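Local coordinates for 1-carboxybiuret hydrolase subunit AtzE (Pseudomonas sp., PDB 6C62), which hydrolyses 1-carboxybiuret to urea-1,3-dicarboxylate and ammonia, a step in the bacterial degradation of the herbicide atrazine, at residues A[121-126]-A[322-327]; A[199-204]-A[310-315]. All blocks are in the same frame, centred on the assembly; numbering follows the deposited sequence.

Contact 1. Residues A[121-126]-A[322-327]; sequences DEFAYG and QDFEPL
Phe324 meets the segment 121-126 through one ring corner: its CE2 lies 3.9 Å from Phe123 CE2. The two side chains cross at about a right angle, and the rings meet obliquely, centroids 6.0 Å apart. Leu317 of helix 314-319 and Val329 of helix 329-336 also touch the Phe324 side chain, which places this residue in the packing between the two helices. The CD2 side of the same ring lies beside the carboxylate of Glu122, whose OE1 is the acceptor of the bond that joins the segments. Glu325 N donates to Glu122 OE1 over 2.8 Å at a nearly straight 170°, arriving from above the carboxylate plane, 44° out of it. Glu122 delivers that oxygen on a chain with CG anti to the backbone N (chi1 173°) and extended beyond CG. Both segments belong to the amidase fold, and Glu122 reaches across between the loop after strand 113-118 and the linker from helix 314-319 to helix 329-336. Its OE2 is bonded to His133, so an alanine here would probably leave both Glu325 N and His133 NE2 without their acceptor. Glu325 runs past Glu122 in the opposite direction, its CB 3.3 Å from Glu122 OE1, and bends at chi2. One water bridges Glu325 OE1 to Glu122 N, 2.8 Å from each, while Glu325 OE2 is bonded to Thr132 and uses its anti lone pair to accept from Leu327 N at 3.0 Å.

Contact 2. Residues A[199-204]-A[310-315]; sequences TYPFVH and GCLHLD
Leu312 turns its CG anti to the backbone N (chi1 -160°), and with chi2 at 67° the fork of its two methyl groups opens onto the segment 199-204. CD2 takes one branch of the contact, lying 3.6 Å from the carbonyl oxygen Pro201 O and 3.7 Å from Phe202 O, with Pro201 CG slightly farther off. CD1 takes the other and touches His204 CE1 at 3.7 Å. This leucine has the largest share of the interface, 84 of the 235 Å² buried in all. The imidazole of His204 has its polar partner on a different protein of the assembly, where NE2 is hydrogen-bonded to a backbone, and Arg348 of a second copy of AtzE packs on both His204 and Leu312.

Tyr200 and His313 approach from opposite directions. Tyr200 OH comes to 3.3 Å from His313 CE1, and that carbon lies at the edge of the phenol ring, near its plane. The polar link is indirect: a water donates to Pro201 O at 2.7 Å and sits in the plane of the imidazole at its edge, 2.9 Å from His313 NE2. It thus ties the loop backbone to a ring to which no residue of 199-204 is bonded directly. His313 is also the N-cap residue of helix 314-319, at the break after helix 294-312. The contact therefore joins a helix-helix junction to a loop of the amidase fold whose Phe202 side chain lies about 6 Å from those of Ser150 and Ser174, assigned by similarity to the catalytic machinery.

The centres of the two contacts lie 12 Å apart, on the same side of the chain's centre, and each is about 19 Å from it. In chain order the segments run 121-126, 199-204, 310-315, 322-327, so contact 2 is nested within the loop closed by contact 1. Helix 314-319 begins in contact 2 and ends two residues before 322-327. The contacts also touch: Phe123 CG lies 3.4 Å from His313 CE1, and Tyr125 CD1 lies 3.5 Å from Phe202 CZ. Phe332 of helix 329-336 packs on Phe123, Tyr125, Phe202 and His313. Two loops near the putative catalytic residues are thereby packed, through shared aromatic rings, against the helical region 294-336.

Contact 1. Residues A[121-126]-A[322-327]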
loop_
_atom_site.group_PDB
_atom_site.type_symbol
_atom_site.label_atom_id
_atom_site.label_comp_id
_atom_site.label_asym_id
_atom_site.label_seq_id
_atom_site.Cartn_x
_atom_site.Cartn_y
_atom_site.Cartn_z
ATOM N N ASP A 121 19.017 13.440 -13.762
ATOM C CA ASP A 121 19.748 13.034 -12.559
ATOM C C ASP A 121 19.649 11.534 -12.433
ATOM O O ASP A 121 18.586 10.940 -12.722
ATOM C CB ASP A 121 19.215 13.642 -11.280
ATOM C CG ASP A 121 19.555 15.137 -11.151
ATOM O OD1 ASP A 121 20.757 15.525 -10.957
ATOM O OD2 ASP A 121 18.609 15.949 -11.263
ATOM N N GLU A 122 20.740 10.915 -12.003
ATOM C CA GLU A 122 20.788 9.437 -11.922
ATOM C C GLU A 122 19.656 8.881 -11.086
ATOM O O GLU A 122 19.465 9.272 -9.972
ATOM C CB GLU A 122 22.117 8.956 -11.344
ATOM C CG GLU A 122 22.081 7.460 -11.115
ATOM C CD GLU A 122 23.343 6.891 -10.509
ATOM O OE1 GLU A 122 23.369 6.827 -9.228
ATOM O OE2 GLU A 122 24.237 6.432 -11.285
ATOM N N PHE A 123 18.913 7.948 -11.670
ATOM C CA PHE A 123 17.832 7.255 -11.015
ATOM C C PHE A 123 16.747 8.165 -10.519
ATOM O O PHE A 123 15.966 7.785 -9.655
ATOM C CB PHE A 123 18.362 6.274 -9.917
ATOM C CG PHE A 123 19.114 5.082 -10.455
ATOM C CD1 PHE A 123 18.682 4.385 -11.551
ATOM C CD2 PHE A 123 20.279 4.636 -9.836
ATOM C CE1 PHE A 123 19.387 3.264 -12.001
ATOM C CE2 PHE A 123 20.959 3.538 -10.268
ATOM C CZ PHE A 123 20.514 2.840 -11.365
ATOM N N ALA A 124 16.696 9.376 -11.089
ATOM C CA ALA A 124 15.673 10.374 -10.836
ATOM C C ALA A 124 15.775 11.043 -9.463
ATOM O O ALA A 124 14.883 11.787 -9.147
ATOM C CB ALA A 124 14.273 9.789 -11.034
ATOM N N TYR A 125 16.826 10.843 -8.678
ATOM C CA TYR A 125 16.912 11.454 -7.333
ATOM C C TYR A 125 17.728 12.744 -7.370
ATOM O O TYR A 125 18.959 12.716 -7.261
ATOM C CB TYR A 125 17.546 10.482 -6.330
ATOM C CG TYR A 125 17.227 10.695 -4.832
ATOM C CD1 TYR A 125 16.319 11.659 -4.375
ATOM C CD2 TYR A 125 17.793 9.859 -3.874
ATOM C CE1 TYR A 125 16.037 11.807 -3.034
ATOM C CE2 TYR A 125 17.452 9.968 -2.497
ATOM C CZ TYR A 125 16.572 10.949 -2.089
ATOM O OH TYR A 125 16.276 11.126 -0.742
ATOM N N GLY A 126 17.072 13.857 -7.582
ATOM C CA GLY A 126 17.770 15.176 -7.680
ATOM C C GLY A 126 16.932 16.193 -8.399
ATOM O O GLY A 126 16.038 15.809 -9.168
ATOM N N GLN A 322 30.200 2.174 -5.428
ATOM C CA GLN A 322 31.095 3.114 -6.113
ATOM C C GLN A 322 30.664 3.473 -7.538
ATOM O O GLN A 322 31.152 4.463 -8.120
ATOM C CB GLN A 322 32.542 2.552 -6.133
ATOM C CG GLN A 322 32.758 1.420 -7.122
ATOM C CD GLN A 322 32.311 0.032 -6.676
ATOM O OE1 GLN A 322 31.769 -0.208 -5.572
ATOM N NE2 GLN A 322 32.520 -0.899 -7.544
ATOM N N ASP A 323 29.781 2.668 -8.121
ATOM C CA ASP A 323 29.220 2.951 -9.442
ATOM C C ASP A 323 28.009 3.850 -9.471
ATOM O O ASP A 323 27.581 4.234 -10.562
ATOM C CB ASP A 323 28.917 1.649 -10.110
ATOM C CG ASP A 323 30.192 0.843 -10.477
ATOM O OD1 ASP A 323 31.314 1.401 -10.467
ATOM O OD2 ASP A 323 30.047 -0.339 -10.794
ATOM N N PHE A 324 27.491 4.249 -8.301
ATOM C CA PHE A 324 26.415 5.237 -8.264
ATOM C C PHE A 324 26.962 6.661 -8.449
ATOM O O PHE A 324 28.151 6.914 -8.258
ATOM C CB PHE A 324 25.642 5.150 -6.924
ATOM C CG PHE A 324 24.730 3.967 -6.798
ATOM C CD1 PHE A 324 25.227 2.687 -6.635
ATOM C CD2 PHE A 324 23.338 4.137 -6.885
ATOM C CE1 PHE A 324 24.372 1.620 -6.490
ATOM C CE2 PHE A 324 22.502 3.060 -6.714
ATOM C CZ PHE A 324 22.993 1.820 -6.535
ATOM N N GLU A 325 26.043 7.582 -8.727
ATOM C CA GLU A 325 26.245 9.038 -8.678
ATOM C C GLU A 325 26.710 9.451 -7.282
ATOM O O GLU A 325 25.964 9.299 -6.309
ATOM C CB GLU A 325 24.907 9.716 -9.027
ATOM C CG GLU A 325 24.780 11.196 -8.702
ATOM C CD GLU A 325 25.781 12.024 -9.491
ATOM O OE1 GLU A 325 25.534 12.181 -10.703
ATOM O OE2 GLU A 325 26.796 12.456 -8.878
ATOM N N PRO A 326 27.958 9.949 -7.168
ATOM C CA PRO A 326 28.452 10.340 -5.787
ATOM C C PRO A 326 27.632 11.421 -5.113
ATOM O O PRO A 326 27.575 11.450 -3.906
ATOM C CB PRO A 326 29.925 10.745 -6.032
ATOM C CG PRO A 326 30.292 9.910 -7.234
ATOM C CD PRO A 326 29.057 9.991 -8.150
ATOM N N LEU A 327 26.921 12.268 -5.866
ATOM C CA LEU A 327 26.044 13.287 -5.231
ATOM C C LEU A 327 24.769 12.771 -4.627
ATOM O O LEU A 327 24.087 13.505 -3.953
ATOM C CB LEU A 327 25.688 14.382 -6.239
ATOM C CG LEU A 327 26.946 15.206 -6.685
ATOM C CD1 LEU A 327 26.579 16.241 -7.757
ATOM C CD2 LEU A 327 27.648 15.883 -5.472
HETATM O O HOH W 1 22.840 12.584 -11.173
HETATM O O HOH W 2 23.021 7.705 -6.595
#

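Contact 2. Residues A[199-204]-A[310-315]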
loop_
_atom_site.group_PDB
_atom_site.type_symbol
_atom_site.label_atom_id
_atom_site.label_comp_id
_atom_site.label_asym_id
_atom_site.label_seq_id
_atom_site.Cartn_x
_atom_site.Cartn_y
_atom_site.Cartn_z
ATOM N N THR A 199 8.737 2.125 -18.133
ATOM C CA THR A 199 9.618 3.148 -17.612
ATOM C C THR A 199 10.394 2.645 -16.389
ATOM O O THR A 199 9.954 1.735 -15.655
ATOM C CB THR A 199 8.907 4.465 -17.258
ATOM O OG1 THR A 199 8.038 4.277 -16.126
ATOM C CG2 THR A 199 8.104 4.968 -18.482
ATOM N N TYR A 200 11.584 3.205 -16.195
ATOM C CA TYR A 200 12.405 2.825 -15.036
ATOM C C TYR A 200 11.902 3.609 -13.796
ATOM O O TYR A 200 11.891 4.856 -13.797
ATOM C CB TYR A 200 13.897 3.085 -15.347
ATOM C CG TYR A 200 14.787 2.376 -14.347
ATOM C CD1 TYR A 200 14.998 2.911 -13.095
ATOM C CD2 TYR A 200 15.333 1.149 -14.636
ATOM C CE1 TYR A 200 15.760 2.223 -12.164
ATOM C CE2 TYR A 200 16.091 0.432 -13.708
ATOM C CZ TYR A 200 16.326 0.977 -12.483
ATOM O OH TYR A 200 17.133 0.292 -11.545
ATOM N N PRO A 201 11.476 2.920 -12.759
ATOM C CA PRO A 201 10.857 3.596 -11.627
ATOM C C PRO A 201 11.811 4.179 -10.578
ATOM O O PRO A 201 13.051 3.960 -10.607
ATOM C CB PRO A 201 10.026 2.497 -10.992
ATOM C CG PRO A 201 10.816 1.290 -11.222
ATOM C CD PRO A 201 11.519 1.476 -12.546
ATOM N N PHE A 202 11.236 5.012 -9.736
ATOM C CA PHE A 202 11.989 5.655 -8.643
ATOM C C PHE A 202 11.216 5.346 -7.369
ATOM O O PHE A 202 11.701 4.586 -6.522
ATOM C CB PHE A 202 12.166 7.147 -8.971
ATOM C CG PHE A 202 12.744 7.997 -7.868
ATOM C CD1 PHE A 202 13.757 7.487 -6.997
ATOM C CD2 PHE A 202 12.320 9.309 -7.718
ATOM C CE1 PHE A 202 14.292 8.268 -5.990
ATOM C CE2 PHE A 202 12.869 10.134 -6.685
ATOM C CZ PHE A 202 13.854 9.599 -5.837
ATOM N N VAL A 203 10.030 5.904 -7.233
ATOM C CA VAL A 203 9.153 5.697 -6.041
ATOM C C VAL A 203 7.818 5.194 -6.572
ATOM O O VAL A 203 7.022 5.946 -7.120
ATOM C CB VAL A 203 8.974 7.008 -5.264
ATOM C CG1 VAL A 203 8.120 6.831 -4.000
ATOM C CG2 VAL A 203 10.314 7.646 -4.959
ATOM N N HIS A 204 7.555 3.916 -6.412
ATOM C CA HIS A 204 6.308 3.334 -6.900
ATOM C C HIS A 204 5.064 4.083 -6.354
ATOM O O HIS A 204 4.067 4.283 -7.063
ATOM C CB HIS A 204 6.238 1.846 -6.467
ATOM C CG HIS A 204 7.279 0.974 -7.071
ATOM N ND1 HIS A 204 7.917 -0.035 -6.360
ATOM C CD2 HIS A 204 7.729 0.897 -8.352
ATOM C CE1 HIS A 204 8.732 -0.673 -7.200
ATOM N NE2 HIS A 204 8.644 -0.115 -8.406
ATOM N N GLY A 310 15.721 4.171 -2.260
ATOM C CA GLY A 310 16.910 3.482 -1.777
ATOM C C GLY A 310 16.779 1.982 -1.803
ATOM O O GLY A 310 17.707 1.275 -2.289
ATOM N N CYS A 311 15.672 1.448 -1.266
ATOM C CA CYS A 311 15.495 0.003 -1.208
ATOM C C CYS A 311 15.365 -0.620 -2.577
ATOM O O CYS A 311 15.760 -1.740 -2.782
ATOM C CB CYS A 311 14.348 -0.390 -0.292
ATOM S SG CYS A 311 14.805 0.087 1.430
ATOM N N LEU A 312 14.817 0.101 -3.532
ATOM C CA LEU A 312 14.770 -0.368 -4.904
ATOM C C LEU A 312 16.155 -0.742 -5.434
ATOM O O LEU A 312 16.246 -1.590 -6.290
ATOM C CB LEU A 312 14.231 0.704 -5.825
ATOM C CG LEU A 312 13.668 0.300 -7.195
ATOM C CD1 LEU A 312 12.399 -0.503 -7.000
ATOM C CD2 LEU A 312 13.358 1.574 -7.977
ATOM N N HIS A 313 17.196 -0.046 -4.970
ATOM C CA HIS A 313 18.566 -0.239 -5.479
ATOM C C HIS A 313 19.451 -0.964 -4.455
ATOM O O HIS A 313 20.683 -0.930 -4.541
ATOM C CB HIS A 313 19.158 1.138 -5.773
ATOM C CG HIS A 313 18.467 1.851 -6.885
ATOM N ND1 HIS A 313 18.640 1.489 -8.192
ATOM C CD2 HIS A 313 17.572 2.861 -6.883
ATOM C CE1 HIS A 313 17.909 2.267 -8.961
ATOM N NE2 HIS A 313 17.222 3.094 -8.195
ATOM N N LEU A 314 18.845 -1.655 -3.492
ATOM C CA LEU A 314 19.629 -2.226 -2.409
ATOM C C LEU A 314 20.692 -3.240 -2.890
ATOM O O LEU A 314 21.823 -3.247 -2.380
ATOM C CB LEU A 314 18.718 -2.841 -1.366
ATOM C CG LEU A 314 19.403 -3.484 -0.163
ATOM C CD1 LEU A 314 20.318 -2.510 0.573
ATOM C CD2 LEU A 314 18.306 -4.005 0.784
ATOM N N ASP A 315 20.327 -4.072 -3.864
ATOM C CA ASP A 315 21.229 -5.119 -4.337
ATOM C C ASP A 315 22.479 -4.506 -4.931
ATOM O O ASP A 315 23.577 -4.987 -4.641
ATOM C CB ASP A 315 20.619 -5.992 -5.444
ATOM C CG ASP A 315 19.454 -6.885 -4.971
ATOM O OD1 ASP A 315 19.550 -7.465 -3.842
ATOM O OD2 ASP A 315 18.438 -7.025 -5.758
HETATM O O HOH W 3 15.309 4.885 -9.513
#